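Aldehyde dehydrogenase (Staphylococcus aureus, PDB 6K10) oxidises the carotenoid aldehyde 4,4'-diaponeurosporen-4-al to 4,4'-diaponeurosporenoic acid with NAD+, a step in making the yellow-orange pigment staphyloxanthin. Local coordinates at residues F32-A43 against L160-Y169; E110-F121 against A138-L149. The protein carries 1 engineered substitution. All blocks are in the same frame, centred on the assembly; numbering follows the deposited sequence.

Contact 1. Residues F32-A43 against L160-Y169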
loop_
_atom_site.group_PDB
_atom_site.type_symbol
_atom_site.label_atom_id
_atom_site.label_comp_id
_atom_site.label_asym_id
_atom_site.label_seq_id
_atom_site.Cartn_x
_atom_site.Cartn_y
_atom_site.Cartn_z
ATOM N N PHE A 32 -9.317 -19.351 15.757
ATOM C CA PHE A 32 -10.353 -18.364 16.046
ATOM C C PHE A 32 -10.869 -17.729 14.763
ATOM O O PHE A 32 -12.082 -17.620 14.550
ATOM C CB PHE A 32 -9.808 -17.295 16.997
ATOM C CG PHE A 32 -10.735 -16.124 17.202
ATOM C CD1 PHE A 32 -10.676 -15.015 16.370
ATOM C CD2 PHE A 32 -11.664 -16.131 18.230
ATOM C CE1 PHE A 32 -11.524 -13.941 16.557
ATOM C CE2 PHE A 32 -12.515 -15.057 18.423
ATOM C CZ PHE A 32 -12.445 -13.962 17.586
ATOM N N ARG A 33 -9.952 -17.301 13.892
ATOM C CA ARG A 33 -10.348 -16.650 12.649
ATOM C C ARG A 33 -11.165 -17.588 11.768
ATOM O O ARG A 33 -12.169 -17.178 11.176
ATOM C CB ARG A 33 -9.108 -16.157 11.907
ATOM C CG ARG A 33 -8.244 -15.201 12.713
ATOM C CD ARG A 33 -7.083 -14.689 11.876
ATOM N NE ARG A 33 -5.899 -14.416 12.685
ATOM C CZ ARG A 33 -4.700 -14.139 12.184
ATOM N NH1 ARG A 33 -4.521 -14.094 10.870
ATOM N NH2 ARG A 33 -3.679 -13.905 12.997
ATOM N N LYS A 34 -10.749 -18.856 11.669
ATOM C CA LYS A 34 -11.505 -19.826 10.882
ATOM C C LYS A 34 -12.926 -19.984 11.407
ATOM O O LYS A 34 -13.874 -20.103 10.622
ATOM C CB LYS A 34 -10.794 -21.180 10.874
ATOM C CG LYS A 34 -9.760 -21.338 9.778
ATOM C CD LYS A 34 -9.418 -22.798 9.532
ATOM N N GLU A 35 -13.095 -19.988 12.729
ATOM C CA GLU A 35 -14.426 -20.174 13.295
ATOM C C GLU A 35 -15.322 -18.976 13.006
ATOM O O GLU A 35 -16.518 -19.141 12.740
ATOM C CB GLU A 35 -14.324 -20.428 14.798
ATOM C CG GLU A 35 -15.666 -20.609 15.484
ATOM C CD GLU A 35 -16.263 -21.986 15.255
ATOM O OE1 GLU A 35 -17.438 -22.191 15.631
ATOM O OE2 GLU A 35 -15.563 -22.865 14.706
ATOM N N GLN A 36 -14.762 -17.763 13.045
ATOM C CA GLN A 36 -15.554 -16.580 12.719
ATOM C C GLN A 36 -16.002 -16.607 11.264
ATOM O O GLN A 36 -17.120 -16.187 10.942
ATOM C CB GLN A 36 -14.751 -15.310 13.004
ATOM C CG GLN A 36 -14.175 -15.230 14.408
ATOM C CD GLN A 36 -15.193 -15.556 15.483
ATOM O OE1 GLN A 36 -16.308 -15.031 15.485
ATOM N NE2 GLN A 36 -14.812 -16.429 16.407
ATOM N N LEU A 37 -15.143 -17.099 10.370
ATOM C CA LEU A 37 -15.529 -17.215 8.968
ATOM C C LEU A 37 -16.658 -18.224 8.791
ATOM O O LEU A 37 -17.590 -17.989 8.012
ATOM C CB LEU A 37 -14.314 -17.596 8.125
ATOM C CG LEU A 37 -13.255 -16.497 8.003
ATOM C CD1 LEU A 37 -11.951 -17.068 7.471
ATOM C CD2 LEU A 37 -13.751 -15.367 7.113
ATOM N N LYS A 38 -16.596 -19.352 9.508
ATOM C CA LYS A 38 -17.706 -20.303 9.496
ATOM C C LYS A 38 -18.995 -19.637 9.953
ATOM O O LYS A 38 -20.039 -19.762 9.302
ATOM C CB LYS A 38 -17.405 -21.501 10.398
ATOM C CG LYS A 38 -16.142 -22.256 10.076
ATOM N N LYS A 39 -18.940 -18.940 11.088
ATOM C CA LYS A 39 -20.128 -18.275 11.609
ATOM C C LYS A 39 -20.650 -17.239 10.623
ATOM O O LYS A 39 -21.864 -17.110 10.437
ATOM C CB LYS A 39 -19.814 -17.633 12.960
ATOM C CG LYS A 39 -19.564 -18.638 14.077
ATOM C CD LYS A 39 -18.822 -17.997 15.237
ATOM C CE LYS A 39 -19.629 -16.870 15.858
ATOM N NZ LYS A 39 -18.854 -16.151 16.909
ATOM N N LEU A 40 -19.747 -16.504 9.970
ATOM C CA LEU A 40 -20.163 -15.530 8.965
ATOM C C LEU A 40 -20.906 -16.206 7.819
ATOM O O LEU A 40 -21.946 -15.718 7.361
ATOM C CB LEU A 40 -18.947 -14.771 8.436
ATOM C CG LEU A 40 -19.248 -13.602 7.495
ATOM C CD1 LEU A 40 -20.105 -12.562 8.197
ATOM C CD2 LEU A 40 -17.961 -12.983 6.974
ATOM N N SER A 41 -20.378 -17.333 7.339
ATOM C CA SER A 41 -21.027 -18.062 6.254
ATOM C C SER A 41 -22.391 -18.589 6.681
ATOM O O SER A 41 -23.389 -18.412 5.972
ATOM C CB SER A 41 -20.130 -19.209 5.794
ATOM O OG SER A 41 -20.722 -19.911 4.718
ATOM N N LYS A 42 -22.444 -19.264 7.834
ATOM C CA LYS A 42 -23.714 -19.747 8.367
ATOM C C LYS A 42 -24.711 -18.609 8.524
ATOM O O LYS A 42 -25.906 -18.767 8.245
ATOM C CB LYS A 42 -23.475 -20.436 9.712
ATOM C CG LYS A 42 -24.693 -20.486 10.620
ATOM C CD LYS A 42 -24.388 -21.221 11.917
ATOM C CE LYS A 42 -25.362 -20.827 13.017
ATOM N NZ LYS A 42 -25.040 -21.505 14.303
ATOM N N ALA A 43 -24.227 -17.449 8.955
ATOM C CA ALA A 43 -25.105 -16.317 9.209
ATOM C C ALA A 43 -25.694 -15.761 7.914
ATOM O O ALA A 43 -26.886 -15.436 7.860
ATOM C CB ALA A 43 -24.321 -15.257 9.976
ATOM N N LEU A 160 -27.717 -9.185 11.160
ATOM C CA LEU A 160 -26.871 -10.350 10.928
ATOM C C LEU A 160 -25.620 -10.311 11.796
ATOM O O LEU A 160 -25.284 -11.288 12.476
ATOM C CB LEU A 160 -26.508 -10.406 9.440
ATOM C CG LEU A 160 -25.770 -11.623 8.897
ATOM C CD1 LEU A 160 -24.254 -11.562 9.090
ATOM C CD2 LEU A 160 -26.352 -12.773 9.643
ATOM N N ILE A 161 -24.918 -9.179 11.783
ATOM C CA ILE A 161 -23.659 -9.070 12.513
ATOM C C ILE A 161 -23.899 -9.162 14.014
ATOM O O ILE A 161 -23.223 -9.915 14.724
ATOM C CB ILE A 161 -22.938 -7.765 12.135
ATOM C CG1 ILE A 161 -22.437 -7.834 10.689
ATOM C CG2 ILE A 161 -21.807 -7.478 13.109
ATOM C CD1 ILE A 161 -21.373 -8.886 10.456
ATOM N N ASN A 162 -24.871 -8.397 14.521
ATOM C CA ASN A 162 -25.082 -8.326 15.965
ATOM C C ASN A 162 -25.549 -9.654 16.546
ATOM O O ASN A 162 -25.247 -9.964 17.704
ATOM C CB ASN A 162 -26.091 -7.226 16.299
ATOM C CG ASN A 162 -25.495 -5.838 16.192
ATOM O OD1 ASN A 162 -26.217 -4.846 16.105
ATOM N ND2 ASN A 162 -24.168 -5.761 16.204
ATOM N N GLU A 163 -26.287 -10.445 15.777
ATOM C CA GLU A 163 -26.762 -11.725 16.277
ATOM C C GLU A 163 -25.752 -12.846 16.065
ATOM O O GLU A 163 -25.992 -13.970 16.521
ATOM C CB GLU A 163 -28.106 -12.066 15.624
ATOM C CG GLU A 163 -29.156 -10.994 15.908
ATOM C CD GLU A 163 -30.580 -11.455 15.679
ATOM O OE1 GLU A 163 -30.913 -12.597 16.059
ATOM O OE2 GLU A 163 -31.372 -10.657 15.134
ATOM N N THR A 164 -24.621 -12.557 15.423
ATOM C CA THR A 164 -23.574 -13.541 15.170
ATOM C C THR A 164 -22.288 -13.281 15.942
ATOM O O THR A 164 -21.667 -14.231 16.421
ATOM C CB THR A 164 -23.256 -13.599 13.669
ATOM O OG1 THR A 164 -24.473 -13.740 12.926
ATOM C CG2 THR A 164 -22.349 -14.779 13.359
ATOM N N PHE A 165 -21.868 -12.023 16.084
ATOM C CA PHE A 165 -20.601 -11.687 16.718
ATOM C C PHE A 165 -20.813 -10.725 17.880
ATOM O O PHE A 165 -21.806 -9.996 17.937
ATOM C CB PHE A 165 -19.626 -11.041 15.721
ATOM C CG PHE A 165 -19.400 -11.843 14.476
ATOM C CD1 PHE A 165 -18.575 -12.955 14.492
ATOM C CD2 PHE A 165 -19.997 -11.474 13.283
ATOM C CE1 PHE A 165 -18.362 -13.689 13.342
ATOM C CE2 PHE A 165 -19.789 -12.204 12.130
ATOM C CZ PHE A 165 -18.969 -13.313 12.160
ATOM N N ASP A 166 -19.851 -10.719 18.805
ATOM C CA ASP A 166 -19.815 -9.680 19.826
ATOM C C ASP A 166 -19.535 -8.327 19.190
ATOM O O ASP A 166 -18.782 -8.221 18.218
ATOM C CB ASP A 166 -18.744 -9.976 20.873
ATOM C CG ASP A 166 -19.175 -11.026 21.864
ATOM O OD1 ASP A 166 -20.376 -11.365 21.888
ATOM O OD2 ASP A 166 -18.312 -11.497 22.632
ATOM N N ALA A 167 -20.136 -7.280 19.762
ATOM C CA ALA A 167 -19.963 -5.943 19.208
ATOM C C ALA A 167 -18.522 -5.464 19.325
ATOM O O ALA A 167 -18.091 -4.606 18.546
ATOM C CB ALA A 167 -20.909 -4.959 19.895
ATOM N N ASN A 168 -17.762 -6.000 20.278
ATOM C CA ASN A 168 -16.362 -5.617 20.411
ATOM C C ASN A 168 -15.443 -6.387 19.468
ATOM O O ASN A 168 -14.231 -6.153 19.480
ATOM C CB ASN A 168 -15.902 -5.787 21.864
ATOM C CG ASN A 168 -16.160 -7.179 22.408
ATOM O OD1 ASN A 168 -16.015 -8.179 21.707
ATOM N N TYR A 169 -15.985 -7.296 18.656
ATOM C CA TYR A 169 -15.222 -7.948 17.598
ATOM C C TYR A 169 -15.583 -7.379 16.229
ATOM O O TYR A 169 -14.710 -6.903 15.498
ATOM C CB TYR A 169 -15.447 -9.467 17.632
ATOM C CG TYR A 169 -14.773 -10.201 16.493
ATOM C CD1 TYR A 169 -13.420 -10.022 16.229
ATOM C CD2 TYR A 169 -15.490 -11.066 15.678
ATOM C CE1 TYR A 169 -12.801 -10.685 15.186
ATOM C CE2 TYR A 169 -14.879 -11.735 14.634
ATOM C CZ TYR A 169 -13.536 -11.541 14.391
ATOM O OH TYR A 169 -12.927 -12.206 13.352
#

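Contact 2. Residues E110-F121 against A138-L149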
loop_
_atom_site.group_PDB
_atom_site.type_symbol
_atom_site.label_atom_id
_atom_site.label_comp_id
_atom_site.label_asym_id
_atom_site.label_seq_id
_atom_site.Cartn_x
_atom_site.Cartn_y
_atom_site.Cartn_z
ATOM N N GLU A 110 0.741 -10.420 10.229
ATOM C CA GLU A 110 0.051 -10.037 11.450
ATOM C C GLU A 110 -0.967 -8.942 11.160
ATOM O O GLU A 110 -0.821 -8.195 10.186
ATOM C CB GLU A 110 1.037 -9.559 12.530
ATOM C CG GLU A 110 1.729 -8.239 12.232
ATOM C CD GLU A 110 2.685 -7.829 13.337
ATOM O OE1 GLU A 110 2.903 -8.634 14.265
ATOM O OE2 GLU A 110 3.220 -6.703 13.277
ATOM N N PRO A 111 -2.010 -8.843 11.980
ATOM C CA PRO A 111 -3.043 -7.827 11.744
ATOM C C PRO A 111 -2.588 -6.430 12.132
ATOM O O PRO A 111 -1.622 -6.232 12.872
ATOM C CB PRO A 111 -4.201 -8.284 12.637
ATOM C CG PRO A 111 -3.566 -9.149 13.674
ATOM C CD PRO A 111 -2.426 -9.829 12.989
ATOM N N TYR A 112 -3.327 -5.448 11.616
ATOM C CA TYR A 112 -3.135 -4.060 12.018
ATOM C C TYR A 112 -3.751 -3.784 13.382
ATOM O O TYR A 112 -3.196 -3.016 14.175
ATOM C CB TYR A 112 -3.746 -3.125 10.976
ATOM C CG TYR A 112 -2.911 -2.943 9.735
ATOM C CD1 TYR A 112 -1.785 -2.133 9.748
ATOM C CD2 TYR A 112 -3.252 -3.576 8.548
ATOM C CE1 TYR A 112 -1.020 -1.957 8.615
ATOM C CE2 TYR A 112 -2.491 -3.408 7.407
ATOM C CZ TYR A 112 -1.376 -2.598 7.447
ATOM O OH TYR A 112 -0.614 -2.423 6.317
ATOM N N GLY A 113 -4.900 -4.394 13.665
ATOM C CA GLY A 113 -5.601 -4.150 14.909
ATOM C C GLY A 113 -7.093 -3.973 14.713
ATOM O O GLY A 113 -7.806 -4.935 14.414
ATOM N N THR A 114 -7.571 -2.742 14.872
ATOM C CA THR A 114 -8.982 -2.404 14.729
ATOM C C THR A 114 -9.148 -1.560 13.471
ATOM O O THR A 114 -8.529 -0.497 13.350
ATOM C CB THR A 114 -9.482 -1.654 15.963
ATOM O OG1 THR A 114 -9.352 -2.495 17.117
ATOM C CG2 THR A 114 -10.939 -1.250 15.793
ATOM N N VAL A 115 -9.978 -2.032 12.540
ATOM C CA VAL A 115 -10.070 -1.430 11.216
ATOM C C VAL A 115 -11.482 -0.911 10.977
ATOM O O VAL A 115 -12.450 -1.323 11.624
ATOM C CB VAL A 115 -9.660 -2.418 10.102
ATOM C CG1 VAL A 115 -8.302 -3.030 10.407
ATOM C CG2 VAL A 115 -10.716 -3.504 9.928
ATOM N N LEU A 116 -11.585 0.010 10.021
ATOM C CA LEU A 116 -12.839 0.638 9.633
ATOM C C LEU A 116 -13.147 0.287 8.185
ATOM O O LEU A 116 -12.269 0.381 7.320
ATOM C CB LEU A 116 -12.765 2.159 9.799
ATOM C CG LEU A 116 -13.970 2.971 9.320
ATOM C CD1 LEU A 116 -15.249 2.537 10.028
ATOM C CD2 LEU A 116 -13.722 4.460 9.506
ATOM N N ILE A 117 -14.389 -0.112 7.923
ATOM C CA ILE A 117 -14.848 -0.456 6.583
ATOM C C ILE A 117 -16.063 0.402 6.266
ATOM O O ILE A 117 -17.078 0.337 6.973
ATOM C CB ILE A 117 -15.183 -1.951 6.459
ATOM C CG1 ILE A 117 -13.922 -2.794 6.661
ATOM C CG2 ILE A 117 -15.815 -2.246 5.108
ATOM C CD1 ILE A 117 -14.186 -4.278 6.740
ATOM N N ILE A 118 -15.962 1.204 5.208
ATOM C CA ILE A 118 -17.041 2.076 4.754
ATOM C C ILE A 118 -17.532 1.557 3.410
ATOM O O ILE A 118 -16.734 1.358 2.488
ATOM C CB ILE A 118 -16.577 3.539 4.634
ATOM C CG1 ILE A 118 -16.052 4.055 5.972
ATOM C CG2 ILE A 118 -17.707 4.422 4.119
ATOM C CD1 ILE A 118 -15.240 5.334 5.849
ATOM N N ALA A 119 -18.843 1.352 3.293
ATOM C CA ALA A 119 -19.389 0.794 2.069
ATOM C C ALA A 119 -20.476 1.687 1.487
ATOM O O ALA A 119 -21.269 2.261 2.237
ATOM C CB ALA A 119 -19.963 -0.601 2.310
ATOM N N PRO A 120 -20.551 1.804 0.156
ATOM C CA PRO A 120 -21.563 2.667 -0.462
ATOM C C PRO A 120 -22.857 1.924 -0.758
ATOM O O PRO A 120 -23.046 0.795 -0.297
ATOM C CB PRO A 120 -20.872 3.126 -1.748
ATOM C CG PRO A 120 -20.063 1.928 -2.141
ATOM C CD PRO A 120 -19.636 1.242 -0.853
ATOM N N PHE A 121 -23.747 2.540 -1.537
ATOM C CA PHE A 121 -25.099 2.032 -1.733
ATOM C C PHE A 121 -25.236 1.018 -2.865
ATOM O O PHE A 121 -26.230 0.283 -2.883
ATOM C CB PHE A 121 -26.066 3.198 -2.005
ATOM C CG PHE A 121 -25.913 3.808 -3.385
ATOM C CD1 PHE A 121 -26.526 3.236 -4.490
ATOM C CD2 PHE A 121 -25.187 4.969 -3.567
ATOM C CE1 PHE A 121 -26.389 3.786 -5.748
ATOM C CE2 PHE A 121 -25.058 5.532 -4.825
ATOM C CZ PHE A 121 -25.664 4.941 -5.917
ATOM N N ALA A 138 -7.272 -11.771 8.290
ATOM C CA ALA A 138 -5.998 -11.193 8.692
ATOM C C ALA A 138 -5.869 -11.026 10.201
ATOM O O ALA A 138 -4.780 -10.688 10.677
ATOM C CB ALA A 138 -5.792 -9.843 8.001
ATOM N N GLY A 139 -6.943 -11.244 10.958
ATOM C CA GLY A 139 -6.862 -11.226 12.404
ATOM C C GLY A 139 -7.222 -9.919 13.069
ATOM O O GLY A 139 -6.751 -9.653 14.180
ATOM N N ASN A 140 -8.047 -9.098 12.434
ATOM C CA ASN A 140 -8.407 -7.793 12.964
ATOM C C ASN A 140 -9.766 -7.846 13.655
ATOM O O ASN A 140 -10.535 -8.799 13.508
ATOM C CB ASN A 140 -8.433 -6.753 11.840
ATOM C CG ASN A 140 -7.104 -6.633 11.124
ATOM O OD1 ASN A 140 -6.243 -5.847 11.515
ATOM N ND2 ASN A 140 -6.928 -7.422 10.068
ATOM N N THR A 141 -10.046 -6.808 14.434
ATOM C CA THR A 141 -11.411 -6.450 14.782
ATOM C C THR A 141 -11.876 -5.379 13.803
ATOM O O THR A 141 -11.066 -4.750 13.117
ATOM C CB THR A 141 -11.518 -5.941 16.223
ATOM O OG1 THR A 141 -10.864 -4.671 16.336
ATOM C CG2 THR A 141 -10.873 -6.924 17.189
ATOM N N ALA A 142 -13.189 -5.179 13.726
ATOM C CA ALA A 142 -13.708 -4.338 12.659
ATOM C C ALA A 142 -14.942 -3.572 13.107
ATOM O O ALA A 142 -15.750 -4.060 13.902
ATOM C CB ALA A 142 -14.043 -5.165 11.412
ATOM N N ILE A 143 -15.072 -2.362 12.570
ATOM C CA ILE A 143 -16.274 -1.548 12.677
ATOM C C ILE A 143 -16.729 -1.230 11.260
ATOM O O ILE A 143 -15.924 -0.791 10.429
ATOM C CB ILE A 143 -16.025 -0.260 13.483
ATOM C CG1 ILE A 143 -15.767 -0.600 14.951
ATOM C CG2 ILE A 143 -17.200 0.692 13.357
ATOM C CD1 ILE A 143 -15.399 0.596 15.795
ATOM N N ILE A 144 -18.007 -1.465 10.982
ATOM C CA ILE A 144 -18.566 -1.339 9.642
ATOM C C ILE A 144 -19.528 -0.163 9.624
ATOM O O ILE A 144 -20.366 -0.024 10.524
ATOM C CB ILE A 144 -19.279 -2.631 9.205
ATOM C CG1 ILE A 144 -18.320 -3.822 9.257
ATOM C CG2 ILE A 144 -19.867 -2.476 7.811
ATOM C CD1 ILE A 144 -19.027 -5.161 9.277
ATOM N N LYS A 145 -19.410 0.677 8.601
ATOM C CA LYS A 145 -20.354 1.767 8.364
ATOM C C LYS A 145 -20.975 1.564 6.990
ATOM O O LYS A 145 -20.364 1.927 5.967
ATOM C CB LYS A 145 -19.662 3.127 8.466
ATOM C CG LYS A 145 -20.613 4.311 8.558
ATOM C CD LYS A 145 -20.990 4.812 7.177
ATOM C CE LYS A 145 -22.351 5.465 7.183
ATOM N NZ LYS A 145 -22.857 5.666 5.799
ATOM N N PRO A 146 -22.164 0.979 6.908
ATOM C CA PRO A 146 -22.811 0.757 5.614
ATOM C C PRO A 146 -23.588 1.986 5.158
ATOM O O PRO A 146 -23.845 2.916 5.925
ATOM C CB PRO A 146 -23.758 -0.414 5.905
ATOM C CG PRO A 146 -24.150 -0.198 7.331
ATOM C CD PRO A 146 -22.945 0.410 8.021
ATOM N N SER A 147 -23.969 1.965 3.884
ATOM C CA SER A 147 -24.714 3.074 3.304
ATOM C C SER A 147 -26.117 3.146 3.893
ATOM O O SER A 147 -26.810 2.130 4.004
ATOM C CB SER A 147 -24.794 2.920 1.787
ATOM O OG SER A 147 -25.624 3.916 1.212
ATOM N N GLU A 148 -26.538 4.353 4.266
ATOM C CA GLU A 148 -27.908 4.567 4.702
ATOM C C GLU A 148 -28.849 4.889 3.548
ATOM O O GLU A 148 -30.061 4.996 3.771
ATOM C CB GLU A 148 -27.968 5.682 5.753
ATOM C CG GLU A 148 -27.682 7.075 5.223
ATOM C CD GLU A 148 -28.104 8.157 6.203
ATOM O OE1 GLU A 148 -28.000 9.352 5.857
ATOM O OE2 GLU A 148 -28.540 7.808 7.320
ATOM N N LEU A 149 -28.327 5.044 2.327
ATOM C CA LEU A 149 -29.189 5.183 1.159
ATOM C C LEU A 149 -29.905 3.884 0.823
ATOM O O LEU A 149 -30.950 3.916 0.165
ATOM C CB LEU A 149 -28.385 5.655 -0.054
ATOM C CG LEU A 149 -27.716 7.028 0.046
ATOM C CD1 LEU A 149 -27.192 7.465 -1.314
ATOM C CD2 LEU A 149 -28.679 8.059 0.613
HETATM O O HOH W 1 -23.568 -0.614 2.214
#

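Contact 1. Residues F32-A43 against L160-Y169
Phe165 and Tyr169 lie along helix 32-43, and their rings cover much of the contact. Phe32 points the CE1 and CZ edge of its ring at one face of Tyr169, a T-shaped pair with centroids 5.3 Å apart and planes at 78°. Gln36 packs against the same tyrosine, its CG 3.4 Å from Tyr169 OH. A bend at chi2 (-48°) turns its amide toward the next ring, where OE1 sits 3.2 Å from Phe165 CD1 at the ring edge. Further along, Leu40 CD1 touches Phe165 CE2 at 4.0 Å on the side facing helix 126-138, whose Phe129 and Ile136 also meet Leu40. Helix 30-46 packs outside helix 126-138, beside helix 151-164, which links strand 141-145 to strand 170-172 in the Rossmann-like alpha/beta layer. Ala43 closes the far end, its CB fitted between Leu160 CD2 and Thr164 OG1. The side toward solvent is looser. There Lys39, partly exposed, runs alongside Thr164, with CB 3.8 Å from Thr164 CG2, and its bent chain brings NZ to Gln36 OE1 as a 3.1 Å hydrogen bond. That methyl of Thr164 also covers the centre of one Phe165 face, while its OG1 bonds back to Leu160 O at 2.6 Å.

Contact 2. Residues E110-F121 against A138-L149
Asn140 reaches across to the turn at Tyr112-Gly113. With CG anti to its carbonyl carbon (chi1 -59°), it brings OD1 to Gly113 N at 2.9 Å, a nearly straight bond (165°) in the carbonyl plane; Tyr112 N adds a weak one. ND2 bonds to Ala135 O and Phe431 O, which fixes which way round the amide sits. Pro111 CB packs beside that amide, and Val115 CG1 touches it, the Val115 and Asn140 side chains crossing at about a right angle. On the sheet face that carries Leu116 and Ile143, Thr114 OG1 donates to Thr141 OG1 at 2.8 Å. The acceptor can meet it because chi1 of 69° places it between its own backbone N and carbonyl carbon, and it is bonded to Ser18 OG as well. Beyond this, Leu116 bends CD1 to 3.4 Å from Ile143 O, and the backbones alternate N-H and C=O bonds up to Ala119 N and Lys145 O (3.1 Å). Lys145 folds at chi2, and NZ comes down from above the carbonyl plane of Pro146 O at 2.9 Å. Where the strands end, Ser147 OG forms an ST turn with Leu149 N and touches Phe121 CB at 3.3 Å, while a water joins Pro120 O to Ser147 N. Pro120 lies about 8 Å, side chain to side chain, from the predicted active-site residues Glu217 and Ser251, the latter engineered. Two parallel strands joined through helix 126-138, which covers Val115 and Ile144, make the beta-alpha-beta crossover of a Rossmann-like dinucleotide-binding domain.

In the fold
The two contacts lie on the same side of the chain's centre, their centres about 14 Å apart. Along the chain the order is 32-43, 110-121, 138-149, 160-169, so the strand pairing of contact 2 falls between the two halves of contact 1. Contact 2 belongs to the sheet, contact 1 to the helical layer outside it, with helix 126-138 touching both. They meet directly: Tyr169 O probably accepts a hydrogen bond from Ala142 N, where strand 170-172 joins strand 141-145, and Arg33 NE packs on Gly139 while its NH1 bonds to Ala137 O. Helix 30-46, the second in the chain, is thereby fastened to the alpha/beta layer whose strand ends approach the predicted active site.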